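Local coordinates for protein beta-L-arabinobiosidase (Bacteroides thetaiotaomicron, PDB 5MQR) that probably hydrolyses glycosidic linkages of plant pectin, as a gut bacterial enzyme that joins a sialidase-like beta-propeller to an MGH1-like glycosidase domain, at residues A[26-31]-A[343-348]. Sequence-based numbering, arbitrary orientation.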
ATOM      1  N   ASP A  26      24.295  12.297  -2.054  1.00 46.41           N
ATOM      2  CA  ASP A  26      24.740  13.628  -1.528  1.00 45.98           C
ATOM      3  C   ASP A  26      24.370  13.950  -0.045  1.00 41.65           C
ATOM      4  O   ASP A  26      25.290  13.992   0.784  1.00 40.88           O
ATOM      5  CB  ASP A  26      24.271  14.764  -2.448  1.00 49.35           C
ATOM      6  CG  ASP A  26      25.074  16.053  -2.236  1.00 52.61           C
ATOM      7  OD1 ASP A  26      26.328  16.020  -2.356  1.00 54.41           O
ATOM      8  OD2 ASP A  26      24.436  17.101  -1.960  1.00 54.70           O
ATOM      9  N   ARG A  27      23.092  14.231   0.287  1.00 35.95           N
ATOM     10  CA  ARG A  27      22.677  14.478   1.711  1.00 32.80           C
ATOM     11  C   ARG A  27      21.252  14.064   2.044  1.00 29.50           C
ATOM     12  O   ARG A  27      20.366  14.121   1.199  1.00 28.11           O
ATOM     13  CB  ARG A  27      22.786  15.958   2.085  1.00 33.18           C
ATOM     14  CG  ARG A  27      24.185  16.559   2.108  1.00 33.76           C
ATOM     15  CD  ARG A  27      25.081  15.993   3.191  1.00 33.97           C
ATOM     16  NE  ARG A  27      26.295  16.806   3.317  1.00 34.93           N
ATOM     17  CZ  ARG A  27      27.367  16.732   2.526  1.00 35.02           C
ATOM     18  NH1 ARG A  27      27.434  15.846   1.526  1.00 34.31           N
ATOM     19  NH2 ARG A  27      28.388  17.566   2.744  1.00 36.44           N
ATOM     20  N   ILE A  28      21.021  13.692   3.300  1.00 27.77           N
ATOM     21  CA  ILE A  28      19.654  13.470   3.802  1.00 26.91           C
ATOM     22  C   ILE A  28      18.844  14.768   3.652  1.00 26.15           C
ATOM     23  O   ILE A  28      19.355  15.835   3.943  1.00 26.13           O
ATOM     24  CB  ILE A  28      19.644  12.975   5.278  1.00 26.80           C
ATOM     25  CG1 ILE A  28      20.212  11.540   5.361  1.00 27.05           C
ATOM     26  CG2 ILE A  28      18.234  13.029   5.862  1.00 26.26           C
ATOM     27  CD1 ILE A  28      20.470  11.008   6.766  1.00 27.06           C
ATOM     28  N   HIS A  29      17.610  14.663   3.164  1.00 25.33           N
ATOM     29  CA  HIS A  29      16.727  15.816   2.981  1.00 25.20           C
ATOM     30  C   HIS A  29      15.267  15.380   2.929  1.00 24.49           C
ATOM     31  O   HIS A  29      14.964  14.196   2.694  1.00 23.76           O
ATOM     32  CB  HIS A  29      17.105  16.638   1.737  1.00 26.18           C
ATOM     33  CG  HIS A  29      17.007  15.889   0.442  1.00 27.23           C
ATOM     34  ND1 HIS A  29      17.788  14.785   0.145  1.00 28.37           N
ATOM     35  CD2 HIS A  29      16.228  16.096  -0.647  1.00 27.67           C
ATOM     36  CE1 HIS A  29      17.472  14.333  -1.059  1.00 28.25           C
ATOM     37  NE2 HIS A  29      16.539  15.120  -1.566  1.00 27.98           N
ATOM     38  N   TYR A  30      14.378  16.331   3.204  1.00 24.19           N
ATOM     39  CA  TYR A  30      12.939  16.100   3.199  1.00 24.03           C
ATOM     40  C   TYR A  30      12.294  16.963   2.131  1.00 24.42           C
ATOM     41  O   TYR A  30      12.428  18.177   2.168  1.00 24.50           O
ATOM     42  CB  TYR A  30      12.351  16.452   4.555  1.00 23.81           C
ATOM     43  CG  TYR A  30      10.833  16.360   4.649  1.00 23.46           C
ATOM     44  CD1 TYR A  30      10.179  15.127   4.611  1.00 22.95           C
ATOM     45  CD2 TYR A  30      10.045  17.516   4.810  1.00 23.32           C
ATOM     46  CE1 TYR A  30       8.790  15.038   4.725  1.00 22.56           C
ATOM     47  CE2 TYR A  30       8.662  17.431   4.932  1.00 22.91           C
ATOM     48  CZ  TYR A  30       8.039  16.192   4.892  1.00 22.67           C
ATOM     49  OH  TYR A  30       6.664  16.110   4.982  1.00 22.68           O
ATOM     50  N   THR A  31      11.590  16.314   1.201  1.00 24.69           N
ATOM     51  CA  THR A  31      10.869  16.964   0.121  1.00 24.69           C
ATOM     52  C   THR A  31       9.347  16.807   0.240  1.00 24.96           C
ATOM     53  O   THR A  31       8.617  17.292  -0.620  1.00 24.97           O
ATOM     54  CB  THR A  31      11.284  16.367  -1.230  1.00 24.86           C
ATOM     55  OG1 THR A  31      10.948  14.970  -1.252  1.00 24.48           O
ATOM     56  CG2 THR A  31      12.779  16.571  -1.488  1.00 24.87           C
ATOM     57  N   LEU A 343      18.156   8.814   1.591  1.00 25.50           N
ATOM     58  CA  LEU A 343      18.536  10.201   1.373  1.00 25.77           C
ATOM     59  C   LEU A 343      17.321  11.105   1.287  1.00 25.13           C
ATOM     60  O   LEU A 343      17.204  12.022   2.068  1.00 24.90           O
ATOM     61  CB  LEU A 343      19.412  10.323   0.137  1.00 26.52           C
ATOM     62  CG  LEU A 343      20.814   9.742   0.304  1.00 27.46           C
ATOM     63  CD1 LEU A 343      21.584   9.923  -1.006  1.00 28.52           C
ATOM     64  CD2 LEU A 343      21.593  10.372   1.460  1.00 27.93           C
ATOM     65  N   GLU A 344      16.421  10.847   0.347  1.00 25.26           N
ATOM     66  CA  GLU A 344      15.190  11.636   0.210  1.00 25.20           C
ATOM     67  C   GLU A 344      14.049  11.104   1.063  1.00 23.33           C
ATOM     68  O   GLU A 344      13.614   9.988   0.880  1.00 22.34           O
ATOM     69  CB  GLU A 344      14.719  11.673  -1.247  1.00 26.61           C
ATOM     70  CG  GLU A 344      13.508  12.583  -1.508  1.00 27.71           C
ATOM     71  CD  GLU A 344      13.003  12.519  -2.945  1.00 29.28           C
ATOM     72  OE1 GLU A 344      13.552  11.741  -3.754  1.00 32.38           O
ATOM     73  OE2 GLU A 344      12.022  13.212  -3.273  1.00 30.57           O
ATOM     74  N   TYR A 345      13.546  11.935   1.962  1.00 22.69           N
ATOM     75  CA  TYR A 345      12.411  11.583   2.788  1.00 22.26           C
ATOM     76  C   TYR A 345      11.221  12.329   2.272  1.00 22.04           C
ATOM     77  O   TYR A 345      11.327  13.506   1.949  1.00 22.82           O
ATOM     78  CB  TYR A 345      12.686  11.912   4.253  1.00 22.03           C
ATOM     79  CG  TYR A 345      13.615  10.897   4.881  1.00 21.83           C
ATOM     80  CD1 TYR A 345      14.992  10.980   4.707  1.00 21.62           C
ATOM     81  CD2 TYR A 345      13.115   9.834   5.628  1.00 21.56           C
ATOM     82  CE1 TYR A 345      15.837  10.051   5.264  1.00 21.59           C
ATOM     83  CE2 TYR A 345      13.960   8.890   6.182  1.00 21.39           C
ATOM     84  CZ  TYR A 345      15.323   9.012   6.008  1.00 21.48           C
ATOM     85  OH  TYR A 345      16.184   8.083   6.571  1.00 21.60           O
ATOM     86  N   THR A 346      10.097  11.632   2.166  1.00 22.09           N
ATOM     87  CA  THR A 346       8.943  12.140   1.433  1.00 22.20           C
ATOM     88  C   THR A 346       7.641  12.171   2.201  1.00 22.27           C
ATOM     89  O   THR A 346       6.685  12.711   1.690  1.00 22.81           O
ATOM     90  CB  THR A 346       8.709  11.288   0.155  1.00 22.31           C
ATOM     91  OG1 THR A 346       8.436   9.938   0.522  1.00 22.54           O
ATOM     92  CG2 THR A 346       9.960  11.297  -0.720  1.00 22.46           C
ATOM     93  N   THR A 347       7.585  11.598   3.405  1.00 22.03           N
ATOM     94  CA  THR A 347       6.353  11.530   4.197  1.00 21.35           C
ATOM     95  C   THR A 347       6.556  12.109   5.608  1.00 20.71           C
ATOM     96  O   THR A 347       7.693  12.246   6.088  1.00 20.36           O
ATOM     97  CB  THR A 347       5.875  10.054   4.357  1.00 21.52           C
ATOM     98  OG1 THR A 347       6.821   9.301   5.136  1.00 21.71           O
ATOM     99  CG2 THR A 347       5.693   9.382   2.983  1.00 21.99           C
ATOM    100  N   LEU A 348       5.438  12.407   6.263  1.00 20.17           N
ATOM    101  CA  LEU A 348       5.434  12.846   7.653  1.00 20.11           C
ATOM    102  C   LEU A 348       4.137  12.411   8.303  1.00 19.95           C
ATOM    103  O   LEU A 348       3.074  12.853   7.910  1.00 21.25           O
ATOM    104  CB  LEU A 348       5.590  14.353   7.751  1.00 20.12           C
ATOM    105  CG  LEU A 348       5.690  14.902   9.178  1.00 20.14           C
ATOM    106  CD1 LEU A 348       6.972  14.406   9.826  1.00 20.49           C
ATOM    107  CD2 LEU A 348       5.619  16.415   9.166  1.00 20.31           C
TER
HETATM  108  O   HOH W   1       4.779  14.502   2.587  1.00 36.20           O
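I28 and Y345 meet at the buried centre of this contact, where the branch methyl CG2 of I28 lies 3.9 Å from CE1 of the tyrosine ring. Isoleucine suits the place because its two branches serve two neighbours: CG2 is anti to the backbone N, while CG1 lies beside that N, where CD2 of the equally apolar L343 packs loosely, 4.3 Å from CG1. Y30 shares the sheet face of Y345. With its CG also anti to the backbone N (chi1 175°), its ring runs along 343-348, CE1 reaching T347 O at 3.3 Å and OH touching CB of L348. Tyrosine suits both places: each ring is buried, yet the Y30 hydroxyl bonds to E34 O, and those of Y345 and Y268 share a hydrogen bond. Three backbone hydrogen bonds join the parallel strands: H29 N to L343 O, Y345 N to H29 O (2.8 Å) and T31 N to Y345 O. On the opposite sheet face the imidazole of H29 does two jobs: one face takes a CH-pi contact from E344 CA, 4.1 Å from the centroid, and ND1 donates to R27 O (2.9 Å), which helps hold the ring's rotation. With an alanine here, R27 O is likely to lose this donor and the E344 backbone its covering ring. At the polar edge hydroxyl and carboxylate pair, T31 OG1 donating to the anti lone pair of E344 OE2 (2.9 Å). Segment 26-31 thus joins strand 344-345 in the beta-propeller region, with strands 334-339 and 321-325 against Y345 and L348, and strand 283-287 against I28 and L343.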